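Local structure of transcriptional regulator fur family (Xanthomonas campestris pv. campestris, 7DH8) at residues L52-G57 with F105-H110; P44-V49 with Y84-F89; H97-V102 with T156-G161; A114-P119 with A129-D134; C123-S128 with A164-A169. The protein is a zinc-dependent regulator of zinc uptake that probably binds promoter DNA when loaded with zinc and so represses transcription of its target genes. All blocks are in the same frame, centred on the assembly; numbering follows the deposited sequence.

In the fold
Interaction 2 lies within the helical, DNA-binding half of the subunit, and interaction 1, whose centre is about 13 Å from it, carries helix 44-56 on to the strand hairpin. They touch where L87 CD1 of interaction 2 lies 3.8 Å from I53 CD1 of interaction 1. Interactions 1, 3 and 4 meet at one zinc ion: C108, H97, H116 and E131 bind it, which ties the hairpin to the dimerization half of the chain. Interactions 3, 4 and 5 also touch the second subunit. Interaction 5 builds a separate Cys4 zinc site, its centre about 15 Å from that of interaction 3 and about 30 Å from that of interaction 2.

Interaction 1 (L52-G57 with F105-H110); sequences LIADAG and FVACHH. With ZN (zinc ion), chain B.
I53 reaches from helix 52-56 onto the backbone of strand 105-107, and its two branches have different tasks. CB stands on the side of the helix that faces the strand. From it CG2 leaves anti to the backbone N and settles on the peptide link between V106 and A107, 3.4 Å from A107 N and 3.6 Å from V106 C. The other branch starts beside the backbone N (chi1 -65°), and with chi2 at 167° it runs on extended, so that CD1 comes to 4.4 Å from F105 CB. The ring of F105 then leads away from the helix, toward L87 and M91 of helix 80-92. A beta-branched isoleucine suits this place because it covers peptide and side chain together. The contact joins helix 44-56 to the wing hairpin within the winged-helix domain of a Fur-family regulator: helix and strand axes pass 6.8 Å apart and run almost perpendicular, at 89°. Such a close approach needs small residues, and A54 and A107 provide them, with A107 CB 3.8 Å from A54 CA and close to its methyl as well. The polar part of the seam is met by a water. It accepts from A107 N at 2.9 Å and donates to I53 O at 3.3 Å, bridging a strand N-H and a helix carbonyl that do not bond to each other directly. One residue further on, C108 turns its sulfur to a zinc ion, SG lying 2.1 Å from the metal, with H97, H116 and E131 as the other ligands.

Interaction 2 (P44-V49 with Y84-F89); sequences PIRANV and YRALDF
The guanidinium of R46 lies over one face of the F89 ring, its plane turned 31° from that of the phenyl. NE stands 3.2 Å from F89 CG, nearer the rim than the centre of the ring, while on the guanidinium side it is F89 CD1 that lies over the face. This pair joins helices 44-49 and 84-89 of the winged-helix DNA-binding domain of the Fur family, which cross at -74° with axes 8.9 Å apart. CZ sits 3.7 Å from the ring centroid and 17° off its normal, a cation-pi contact, and R46 CD adds a CH-pi contact to the same face. An arginine suits the place because its chain is extended from CG to NE and the two side chains cross at about a right angle, so methylene and charge both lie over the face. R46 NH1 also has a weak hydrogen bond to R41 O, which may help to hold the group in place. Beside the stack the helices come closest at A86, whose single methyl allows the approach and is bordered by R46 CG, V49 CG2 and, 3.7 Å from A86 CB, I45 CG2.

Interaction 3 (H97-V102 with T156-G161); sequences HKLESV and TLEVHG. With ZN (zinc ion), chain B.
Strand 97-99 gives way to a turn at E100 and S101 that approaches strand 156-160 with the touching parts running 49° apart. No backbone-to-backbone hydrogen bond forms; instead the carboxylate of E158 spans the gap, linking the hairpin to the sheet of the dimerization domain. That sheet runs on into the second subunit through an antiparallel ladder. E158 is extended beyond CG, which carries its carboxylate up to the turn. There each oxygen takes one backbone N-H on its syn lone pair: OE2 from E100 N at 2.7 Å and OE1 from S101 N at 2.7 Å. Both are bent, 136° at E100 and 145° at S101. S101 OG adds a third bond, donating to OE1 at 2.6 Å nearly in line with the C-O bond, so OE1 is gripped twice. Glutamate suits this place because it is long enough to reach the turn and has two oxygens for two successive N-H groups; the three donors would probably stabilise its buried negative charge. L99 CB and CD2 pack against OE2 from one side, and E100 packs its CG against T156. The polar ends of T156 and H160 look elsewhere: T156 OG1 bonds to H160 NE2 of the second subunit, and reciprocally. H97 NE2 binds zinc at 2.0 Å. At the turn, the edge of the H160 ring brings CE1 to 3.0 Å from S101 OG.

Interaction 4 (A114-P119 with A129-D134); sequences AQHSVP and AVELED. With ZN (zinc ion), chain B.
Two ligands of a four-residue zinc site come from this contact, H116 from the loop before strand 119-123 and E131 from the end of strand 129-131. The side chains come toward each other from opposite directions and meet the zinc ion as neighbouring ligands, H116 NE2 at 2.2 Å and E131 OE2 at 2.0 Å. Imidazole and carboxylate are nearly coplanar, 11° apart, with OE2 at the edge of the ring. E131 gets there fully extended (chi1 -179°), and its second oxygen, OE1, takes a weak hydrogen bond from H109 N. V118 packs close beside the site, its CG2 3.4 Å from E131 OE2, and probably limits where the carboxylate can swing. Next along the chain, L132 N gives its hydrogen to P119 O over 2.8 Å, almost straight (171°). Proline, having no N-H, can only accept here, and its ring lies against the side chain of D134, CG to CB 4.1 Å. D134 caps helix 135-146 through V137 N and also forms a salt bridge to R144 of the second subunit. Completed by H97 and C108, the mixed His-Cys-Glu sphere lies between the two halves of the subunit, as in the regulatory metal site of Fur-family repressors.

Interaction 5 (C123-S128 with A164-A169); sequences CDRCHS and AKCAAA. With ZN (zinc ion), chain C.
The thiolate of C123 is held from several sides: zinc binds its SG at 2.3 Å, and the backbone N-H groups of R125 and C126 point at it, C126 N from 3.6 Å in an almost straight line (177°). C126 SG completes the pair of ligands from the C-x-x-C loop, 2.2 Å from the metal, and accepts a weak bond from S128 N. Across the contact, C166 brings its own SG from the short helix 164-168 to 2.4 Å from the zinc ion, and C163 supplies the fourth sulfur. C166 SG leaves beside its backbone N (chi1 -67°), which directs it toward the loop, where it also meets C126 CB at 3.7 Å. R125 lies alongside C166, its CB and CG against SG and its bend at chi3 taking NH1 toward C166 O. C123 also packs on F150 of the second subunit. Cysteine suits these places because sulfur binds zinc strongly and still accepts long N-H bonds. Four thiolates round one dication would carry a net negative charge, which the N-H groups probably temper; such a Cys4 site is consistent with a structural zinc that pins the C-terminal helix to the sheet.

Interaction 1 (L52-G57 with F105-H110)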
# COMPACT_ATOMS: atom_id res chain seq x y z
N LEU A 52 6.13 -12.93 19.04
CA LEU A 52 7.18 -11.98 18.71
C LEU A 52 6.63 -10.74 18.02
O LEU A 52 7.03 -9.61 18.34
CB LEU A 52 8.24 -12.66 17.82
CG LEU A 52 9.17 -13.68 18.54
CD1 LEU A 52 10.08 -14.40 17.51
CD2 LEU A 52 9.97 -13.03 19.67
N ILE A 53 5.73 -10.91 17.05
CA ILE A 53 5.24 -9.72 16.34
C ILE A 53 4.42 -8.85 17.30
O ILE A 53 4.61 -7.64 17.37
CB ILE A 53 4.44 -10.12 15.08
CG1 ILE A 53 5.34 -10.80 14.05
CG2 ILE A 53 3.65 -8.90 14.44
CD1 ILE A 53 4.58 -11.48 12.93
N ALA A 54 3.56 -9.48 18.11
CA ALA A 54 2.72 -8.74 19.05
C ALA A 54 3.54 -7.96 20.08
O ALA A 54 3.12 -6.89 20.52
CB ALA A 54 1.76 -9.71 19.75
N ASP A 55 4.71 -8.46 20.46
CA ASP A 55 5.56 -7.87 21.49
C ASP A 55 6.40 -6.71 20.99
O ASP A 55 6.94 -5.96 21.82
CB ASP A 55 6.54 -8.91 22.05
CG ASP A 55 6.07 -9.55 23.34
OD1 ASP A 55 5.13 -9.01 23.98
OD2 ASP A 55 6.66 -10.60 23.70
N ALA A 56 6.55 -6.54 19.68
CA ALA A 56 7.49 -5.56 19.18
C ALA A 56 6.97 -4.12 19.29
O ALA A 56 7.74 -3.20 19.56
CB ALA A 56 7.88 -5.89 17.75
N GLY A 57 5.68 -3.89 19.08
CA GLY A 57 5.21 -2.51 19.19
C GLY A 57 5.83 -1.52 18.21
O GLY A 57 5.85 -0.32 18.49
N PHE A 105 5.18 -6.10 9.23
CA PHE A 105 4.06 -6.88 9.76
C PHE A 105 3.70 -6.38 11.14
O PHE A 105 4.58 -5.97 11.90
CB PHE A 105 4.41 -8.35 9.85
CG PHE A 105 4.74 -8.94 8.51
CD1 PHE A 105 6.02 -8.84 8.02
CD2 PHE A 105 3.74 -9.48 7.69
CE1 PHE A 105 6.34 -9.37 6.77
CE2 PHE A 105 4.02 -9.99 6.44
CZ PHE A 105 5.34 -9.93 5.96
N VAL A 106 2.41 -6.47 11.49
CA VAL A 106 1.92 -6.01 12.79
C VAL A 106 0.85 -7.00 13.20
O VAL A 106 0.19 -7.61 12.35
CB VAL A 106 1.33 -4.54 12.80
CG1 VAL A 106 2.39 -3.45 12.73
CG2 VAL A 106 0.24 -4.33 11.67
N ALA A 107 0.69 -7.20 14.50
CA ALA A 107 -0.34 -8.11 14.97
C ALA A 107 -1.69 -7.41 14.89
O ALA A 107 -1.79 -6.18 15.07
CB ALA A 107 -0.06 -8.58 16.40
N CYS A 108 -2.73 -8.17 14.56
CA CYS A 108 -4.05 -7.57 14.59
C CYS A 108 -4.51 -7.39 16.04
O CYS A 108 -4.51 -8.34 16.83
CB CYS A 108 -5.07 -8.39 13.81
SG CYS A 108 -6.81 -7.68 13.93
N HIS A 109 -4.90 -6.16 16.36
CA HIS A 109 -5.32 -5.76 17.70
C HIS A 109 -6.62 -6.47 18.13
O HIS A 109 -6.78 -6.74 19.33
CB HIS A 109 -5.19 -4.24 17.83
CG HIS A 109 -6.27 -3.47 17.11
ND1 HIS A 109 -6.85 -2.33 17.64
CD2 HIS A 109 -6.90 -3.70 15.94
CE1 HIS A 109 -7.78 -1.89 16.81
NE2 HIS A 109 -7.84 -2.70 15.77
N HIS A 110 -7.55 -6.78 17.19
CA HIS A 110 -8.75 -7.59 17.45
C HIS A 110 -8.83 -8.70 16.41
O HIS A 110 -9.15 -8.46 15.23
CB HIS A 110 -9.89 -6.58 17.35
CG HIS A 110 -10.05 -5.79 18.61
ND1 HIS A 110 -10.27 -6.38 19.83
CD2 HIS A 110 -9.93 -4.46 18.85
CE1 HIS A 110 -10.30 -5.45 20.77
NE2 HIS A 110 -10.09 -4.28 20.20
ZN ZN B . -6.80 -6.44 12.28
O HOH W 1 2.34 -5.59 16.26

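Interaction 2 (P44-V49 with Y84-F89)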
# COMPACT_ATOMS: atom_id res chain seq x y z
N PRO A 44 3.20 -24.35 18.11
CA PRO A 44 4.21 -23.55 18.83
C PRO A 44 4.94 -22.57 17.94
O PRO A 44 5.23 -21.43 18.36
CB PRO A 44 5.17 -24.61 19.39
CG PRO A 44 4.69 -25.94 18.85
CD PRO A 44 3.25 -25.77 18.50
N ILE A 45 5.24 -22.97 16.71
CA ILE A 45 5.92 -22.07 15.80
C ILE A 45 5.05 -20.87 15.45
O ILE A 45 5.50 -19.73 15.48
CB ILE A 45 6.34 -22.81 14.51
CG1 ILE A 45 7.40 -23.87 14.83
CG2 ILE A 45 6.86 -21.83 13.47
CD1 ILE A 45 7.67 -24.83 13.69
N ARG A 46 3.77 -21.11 15.12
CA ARG A 46 2.88 -20.00 14.84
C ARG A 46 2.68 -19.11 16.06
O ARG A 46 2.46 -17.89 15.93
CB ARG A 46 1.53 -20.52 14.36
CG ARG A 46 1.56 -21.17 13.02
CD ARG A 46 0.43 -22.17 12.93
NE ARG A 46 0.13 -22.50 11.55
CZ ARG A 46 -0.57 -23.57 11.19
NH1 ARG A 46 -1.05 -24.39 12.12
NH2 ARG A 46 -0.79 -23.82 9.91
N ALA A 47 2.70 -19.71 17.25
CA ALA A 47 2.49 -18.96 18.47
C ALA A 47 3.69 -18.09 18.79
O ALA A 47 3.54 -16.93 19.22
CB ALA A 47 2.20 -19.93 19.63
N ASN A 48 4.90 -18.62 18.57
CA ASN A 48 6.11 -17.85 18.82
C ASN A 48 6.28 -16.75 17.79
O ASN A 48 6.79 -15.67 18.12
CB ASN A 48 7.34 -18.76 18.83
CG ASN A 48 8.58 -18.05 19.37
OD1 ASN A 48 8.50 -17.32 20.36
ND2 ASN A 48 9.72 -18.26 18.71
N VAL A 49 5.88 -16.98 16.54
CA VAL A 49 5.93 -15.91 15.56
C VAL A 49 4.92 -14.83 15.93
O VAL A 49 5.25 -13.65 15.99
CB VAL A 49 5.70 -16.45 14.14
CG1 VAL A 49 5.50 -15.31 13.16
CG2 VAL A 49 6.93 -17.22 13.71
N TYR A 84 8.33 -18.85 7.67
CA TYR A 84 7.61 -18.07 6.66
C TYR A 84 6.22 -18.65 6.40
O TYR A 84 5.29 -17.90 6.07
CB TYR A 84 8.44 -17.99 5.39
CG TYR A 84 9.61 -17.03 5.55
CD1 TYR A 84 9.40 -15.70 5.89
CD2 TYR A 84 10.92 -17.46 5.37
CE1 TYR A 84 10.47 -14.82 6.05
CE2 TYR A 84 11.99 -16.59 5.53
CZ TYR A 84 11.76 -15.27 5.86
OH TYR A 84 12.82 -14.39 6.03
N ARG A 85 6.04 -19.95 6.55
CA ARG A 85 4.71 -20.52 6.41
C ARG A 85 3.85 -20.25 7.64
O ARG A 85 2.63 -20.08 7.52
CB ARG A 85 4.80 -22.01 6.11
CG ARG A 85 4.98 -22.24 4.62
CD ARG A 85 4.88 -23.71 4.26
NE ARG A 85 5.87 -24.50 4.97
CZ ARG A 85 7.11 -24.71 4.52
NH1 ARG A 85 7.49 -24.17 3.37
NH2 ARG A 85 7.96 -25.46 5.22
N ALA A 86 4.47 -20.17 8.82
CA ALA A 86 3.72 -19.74 10.01
C ALA A 86 3.22 -18.31 9.84
O ALA A 86 2.05 -18.00 10.14
CB ALA A 86 4.59 -19.89 11.27
N LEU A 87 4.07 -17.42 9.33
CA LEU A 87 3.63 -16.06 9.00
C LEU A 87 2.47 -16.06 7.99
O LEU A 87 1.48 -15.34 8.19
CB LEU A 87 4.80 -15.24 8.48
CG LEU A 87 4.58 -13.74 8.25
CD1 LEU A 87 4.16 -13.00 9.51
CD2 LEU A 87 5.85 -13.14 7.74
N ASP A 88 2.58 -16.81 6.89
CA ASP A 88 1.47 -16.88 5.94
C ASP A 88 0.16 -17.29 6.62
O ASP A 88 -0.90 -16.73 6.33
CB ASP A 88 1.76 -17.88 4.83
CG ASP A 88 2.88 -17.43 3.88
OD1 ASP A 88 3.06 -16.22 3.65
OD2 ASP A 88 3.56 -18.32 3.33
N PHE A 89 0.22 -18.31 7.49
CA PHE A 89 -0.97 -18.76 8.19
C PHE A 89 -1.57 -17.62 9.00
O PHE A 89 -2.78 -17.34 8.91
CB PHE A 89 -0.62 -19.94 9.09
CG PHE A 89 -1.64 -20.23 10.14
CD1 PHE A 89 -2.71 -21.05 9.86
CD2 PHE A 89 -1.54 -19.66 11.40
CE1 PHE A 89 -3.66 -21.31 10.82
CE2 PHE A 89 -2.48 -19.92 12.37
CZ PHE A 89 -3.54 -20.75 12.08

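Interaction 3 (H97-V102 with T156-G161)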
# COMPACT_ATOMS: atom_id res chain seq x y z
N HIS A 97 -1.19 -8.38 10.07
CA HIS A 97 -1.40 -7.61 8.87
C HIS A 97 -0.05 -7.30 8.27
O HIS A 97 0.88 -6.93 9.00
CB HIS A 97 -2.15 -6.29 9.13
CG HIS A 97 -3.53 -6.47 9.68
ND1 HIS A 97 -4.61 -6.76 8.87
CD2 HIS A 97 -4.02 -6.40 10.94
CE1 HIS A 97 -5.69 -6.88 9.61
NE2 HIS A 97 -5.37 -6.63 10.87
N LYS A 98 0.04 -7.39 6.95
CA LYS A 98 1.20 -6.88 6.26
C LYS A 98 0.90 -5.46 5.82
O LYS A 98 -0.09 -5.24 5.11
CB LYS A 98 1.57 -7.73 5.04
CG LYS A 98 2.95 -7.25 4.40
CD LYS A 98 3.21 -8.02 3.09
CE LYS A 98 4.29 -7.34 2.21
NZ LYS A 98 4.66 -8.24 1.03
N LEU A 99 1.72 -4.52 6.25
CA LEU A 99 1.61 -3.12 5.83
C LEU A 99 2.38 -2.94 4.53
O LEU A 99 3.60 -3.00 4.51
CB LEU A 99 2.18 -2.21 6.90
CG LEU A 99 1.38 -2.39 8.21
CD1 LEU A 99 2.01 -1.56 9.33
CD2 LEU A 99 -0.15 -2.05 8.00
N GLU A 100 1.66 -2.68 3.44
CA GLU A 100 2.32 -2.68 2.14
C GLU A 100 3.25 -1.51 1.96
O GLU A 100 4.23 -1.65 1.22
CB GLU A 100 1.29 -2.67 1.02
CG GLU A 100 0.35 -3.79 1.14
CD GLU A 100 0.92 -5.07 0.56
OE1 GLU A 100 1.97 -4.98 -0.09
OE2 GLU A 100 0.31 -6.15 0.76
N SER A 101 2.97 -0.35 2.56
CA SER A 101 3.85 0.78 2.25
C SER A 101 5.17 0.76 3.02
O SER A 101 6.08 1.53 2.67
CB SER A 101 3.14 2.12 2.47
OG SER A 101 2.82 2.29 3.82
N VAL A 102 5.30 -0.05 4.07
CA VAL A 102 6.59 -0.17 4.77
C VAL A 102 7.13 -1.59 4.74
O VAL A 102 8.19 -1.83 5.31
CB VAL A 102 6.52 0.32 6.23
CG1 VAL A 102 6.39 1.84 6.28
CG2 VAL A 102 5.42 -0.39 7.00
N THR A 156 -6.09 -2.09 0.71
CA THR A 156 -4.92 -1.58 1.39
C THR A 156 -5.19 -0.11 1.65
O THR A 156 -5.33 0.65 0.69
CB THR A 156 -3.66 -1.71 0.51
OG1 THR A 156 -3.39 -3.09 0.30
CG2 THR A 156 -2.45 -1.07 1.24
N LEU A 157 -5.30 0.27 2.93
CA LEU A 157 -5.67 1.61 3.34
C LEU A 157 -4.62 2.03 4.36
O LEU A 157 -4.60 1.57 5.51
CB LEU A 157 -7.10 1.69 3.91
CG LEU A 157 -8.15 0.94 3.04
CD1 LEU A 157 -9.35 0.67 3.94
CD2 LEU A 157 -8.49 1.77 1.82
N GLU A 158 -3.72 2.90 3.96
CA GLU A 158 -2.66 3.29 4.88
C GLU A 158 -2.53 4.80 4.83
O GLU A 158 -2.20 5.37 3.79
CB GLU A 158 -1.37 2.57 4.50
CG GLU A 158 -1.57 1.02 4.48
CD GLU A 158 -0.33 0.19 4.07
OE1 GLU A 158 0.69 0.74 3.64
OE2 GLU A 158 -0.40 -1.05 4.18
N VAL A 159 -2.74 5.44 5.95
CA VAL A 159 -2.67 6.90 5.99
C VAL A 159 -1.29 7.28 6.48
O VAL A 159 -0.88 6.84 7.57
CB VAL A 159 -3.79 7.45 6.89
CG1 VAL A 159 -3.68 8.97 7.00
CG2 VAL A 159 -5.15 7.04 6.30
N HIS A 160 -0.60 8.14 5.72
CA HIS A 160 0.72 8.62 6.11
C HIS A 160 0.68 10.04 6.68
O HIS A 160 -0.27 10.80 6.50
CB HIS A 160 1.69 8.59 4.93
CG HIS A 160 1.62 7.32 4.15
ND1 HIS A 160 2.28 6.17 4.53
CD2 HIS A 160 0.97 7.03 2.99
CE1 HIS A 160 2.03 5.21 3.64
NE2 HIS A 160 1.22 5.70 2.71
N GLY A 161 1.77 10.39 7.36
CA GLY A 161 1.87 11.67 8.04
C GLY A 161 2.63 11.47 9.34
O GLY A 161 3.49 10.55 9.45
ZN ZN B . -6.80 -6.44 12.28

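Interaction 4 (A114-P119 with A129-D134)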
# COMPACT_ATOMS: atom_id res chain seq x y z
N ALA A 114 -12.23 -12.05 11.72
CA ALA A 114 -11.90 -12.89 10.56
C ALA A 114 -10.74 -12.24 9.82
O ALA A 114 -9.78 -11.80 10.45
CB ALA A 114 -13.09 -13.13 9.63
N GLN A 115 -10.81 -12.17 8.50
CA GLN A 115 -9.90 -11.32 7.75
C GLN A 115 -10.73 -10.14 7.28
O GLN A 115 -11.94 -10.27 7.04
CB GLN A 115 -9.23 -12.02 6.56
CG GLN A 115 -10.09 -12.21 5.30
CD GLN A 115 -9.55 -13.32 4.38
OE1 GLN A 115 -10.06 -14.45 4.37
NE2 GLN A 115 -8.50 -13.01 3.61
N HIS A 116 -10.10 -8.98 7.19
CA HIS A 116 -10.84 -7.74 7.13
C HIS A 116 -9.92 -6.69 6.55
O HIS A 116 -8.70 -6.76 6.68
CB HIS A 116 -11.28 -7.29 8.52
CG HIS A 116 -10.15 -7.19 9.50
ND1 HIS A 116 -9.52 -8.29 10.01
CD2 HIS A 116 -9.52 -6.11 10.03
CE1 HIS A 116 -8.57 -7.91 10.85
NE2 HIS A 116 -8.55 -6.59 10.87
N SER A 117 -10.54 -5.65 6.04
CA SER A 117 -9.83 -4.51 5.50
C SER A 117 -10.06 -3.35 6.45
O SER A 117 -11.21 -3.12 6.86
CB SER A 117 -10.34 -4.21 4.08
OG SER A 117 -9.82 -5.26 3.27
N VAL A 118 -8.97 -2.67 6.84
CA VAL A 118 -9.06 -1.58 7.82
C VAL A 118 -7.97 -0.55 7.53
O VAL A 118 -6.90 -0.90 7.07
CB VAL A 118 -8.90 -2.05 9.27
CG1 VAL A 118 -10.09 -2.86 9.72
CG2 VAL A 118 -7.53 -2.77 9.46
N PRO A 119 -8.22 0.72 7.82
CA PRO A 119 -7.16 1.72 7.74
C PRO A 119 -6.13 1.54 8.84
O PRO A 119 -6.44 1.16 9.98
CB PRO A 119 -7.92 3.05 7.93
CG PRO A 119 -9.41 2.69 7.68
CD PRO A 119 -9.52 1.30 8.19
N ALA A 129 2.33 2.30 13.88
CA ALA A 129 1.19 1.99 13.04
C ALA A 129 -0.02 1.75 13.92
O ALA A 129 0.02 0.94 14.85
CB ALA A 129 1.43 0.79 12.15
N VAL A 130 -1.09 2.47 13.65
CA VAL A 130 -2.30 2.33 14.45
C VAL A 130 -3.38 1.76 13.54
O VAL A 130 -3.65 2.33 12.48
CB VAL A 130 -2.77 3.66 15.06
CG1 VAL A 130 -4.11 3.43 15.83
CG2 VAL A 130 -1.71 4.22 16.01
N GLU A 131 -4.05 0.71 14.01
CA GLU A 131 -5.07 0.01 13.25
C GLU A 131 -6.43 0.54 13.65
O GLU A 131 -6.79 0.44 14.81
CB GLU A 131 -5.03 -1.49 13.53
CG GLU A 131 -6.11 -2.22 12.69
CD GLU A 131 -6.09 -3.74 12.88
OE1 GLU A 131 -5.14 -4.27 13.51
OE2 GLU A 131 -7.02 -4.43 12.37
N LEU A 132 -7.20 1.04 12.68
CA LEU A 132 -8.55 1.50 12.95
C LEU A 132 -9.54 0.47 12.43
O LEU A 132 -9.18 -0.58 11.88
CB LEU A 132 -8.77 2.88 12.29
CG LEU A 132 -7.74 3.98 12.62
CD1 LEU A 132 -8.20 5.32 12.07
CD2 LEU A 132 -7.55 4.08 14.15
N GLU A 133 -10.82 0.76 12.60
CA GLU A 133 -11.88 0.07 11.87
C GLU A 133 -12.97 0.99 11.33
O GLU A 133 -13.68 1.61 12.13
CB GLU A 133 -12.67 -0.87 12.78
CG GLU A 133 -13.77 -1.70 12.07
CD GLU A 133 -15.12 -0.96 12.04
OE1 GLU A 133 -15.19 0.15 12.65
OE2 GLU A 133 -16.13 -1.50 11.48
N ASP A 134 -13.07 1.12 9.99
CA ASP A 134 -14.10 1.99 9.38
C ASP A 134 -14.83 1.10 8.37
O ASP A 134 -14.23 0.66 7.39
CB ASP A 134 -13.34 3.15 8.77
CG ASP A 134 -14.22 4.40 8.62
OD1 ASP A 134 -15.32 4.29 8.03
OD2 ASP A 134 -13.83 5.47 9.16
ZN ZN B . -6.80 -6.44 12.28
O HOH W 2 -12.71 -1.23 8.43

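Interaction 5 (C123-S128 with A164-A169)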
# COMPACT_ATOMS: atom_id res chain seq x y z
N CYS A 123 3.06 6.46 11.04
CA CYS A 123 3.79 7.70 11.18
C CYS A 123 5.00 7.61 10.27
O CYS A 123 5.74 6.62 10.32
CB CYS A 123 4.22 7.93 12.63
SG CYS A 123 5.20 9.41 12.84
N ASP A 124 5.24 8.67 9.49
CA ASP A 124 6.41 8.71 8.62
C ASP A 124 7.72 8.73 9.42
O ASP A 124 8.74 8.29 8.90
CB ASP A 124 6.36 9.95 7.73
CG ASP A 124 5.22 9.91 6.72
OD1 ASP A 124 4.65 8.82 6.44
OD2 ASP A 124 4.91 11.00 6.18
N ARG A 125 7.73 9.29 10.63
CA ARG A 125 9.01 9.54 11.30
C ARG A 125 9.39 8.42 12.28
O ARG A 125 10.50 7.90 12.23
CB ARG A 125 8.93 10.91 11.99
CG ARG A 125 10.24 11.28 12.82
CD ARG A 125 10.28 12.76 13.17
NE ARG A 125 9.94 13.57 12.02
CZ ARG A 125 9.28 14.72 12.13
NH1 ARG A 125 8.95 15.14 13.34
NH2 ARG A 125 8.97 15.42 11.04
N CYS A 126 8.46 8.00 13.14
CA CYS A 126 8.77 7.01 14.17
C CYS A 126 8.28 5.62 13.79
O CYS A 126 8.56 4.66 14.53
CB CYS A 126 8.14 7.43 15.51
SG CYS A 126 6.32 7.23 15.65
N HIS A 127 7.52 5.52 12.68
CA HIS A 127 7.06 4.29 12.04
C HIS A 127 6.01 3.55 12.87
O HIS A 127 5.72 2.39 12.56
CB HIS A 127 8.23 3.32 11.73
CG HIS A 127 9.41 4.01 11.09
ND1 HIS A 127 10.66 4.07 11.69
CD2 HIS A 127 9.50 4.74 9.96
CE1 HIS A 127 11.47 4.80 10.93
NE2 HIS A 127 10.80 5.20 9.87
N SER A 128 5.44 4.16 13.91
CA SER A 128 4.32 3.51 14.58
C SER A 128 3.17 3.31 13.60
O SER A 128 3.00 4.10 12.65
CB SER A 128 3.77 4.34 15.76
OG SER A 128 3.28 5.59 15.24
N ALA A 164 0.82 12.07 16.79
CA ALA A 164 0.75 13.23 17.67
C ALA A 164 2.10 13.54 18.31
O ALA A 164 2.48 14.70 18.42
CB ALA A 164 -0.25 13.02 18.79
N LYS A 165 2.81 12.51 18.77
CA LYS A 165 4.10 12.76 19.43
C LYS A 165 5.08 13.45 18.49
O LYS A 165 5.72 14.45 18.85
CB LYS A 165 4.73 11.43 19.88
CG LYS A 165 4.28 10.91 21.19
CD LYS A 165 2.87 10.36 21.23
CE LYS A 165 2.72 9.55 22.52
NZ LYS A 165 3.72 8.43 22.48
N CYS A 166 5.21 12.93 17.26
CA CYS A 166 6.16 13.51 16.33
C CYS A 166 5.73 14.88 15.84
O CYS A 166 6.58 15.76 15.65
CB CYS A 166 6.40 12.56 15.14
SG CYS A 166 7.25 10.98 15.57
N ALA A 167 4.42 15.09 15.62
CA ALA A 167 3.96 16.41 15.22
C ALA A 167 4.23 17.45 16.29
O ALA A 167 4.44 18.63 15.98
CB ALA A 167 2.47 16.37 14.90
N ALA A 168 4.21 17.05 17.56
CA ALA A 168 4.46 18.00 18.63
C ALA A 168 5.95 18.29 18.82
O ALA A 168 6.29 19.37 19.28
CB ALA A 168 3.84 17.49 19.93
N ALA A 169 6.84 17.37 18.46
CA ALA A 169 8.30 17.59 18.49
C ALA A 169 8.70 18.58 17.40
O ALA A 169 8.23 18.44 16.25
CB ALA A 169 9.03 16.24 18.28
ZN ZN C . 5.59 9.29 15.15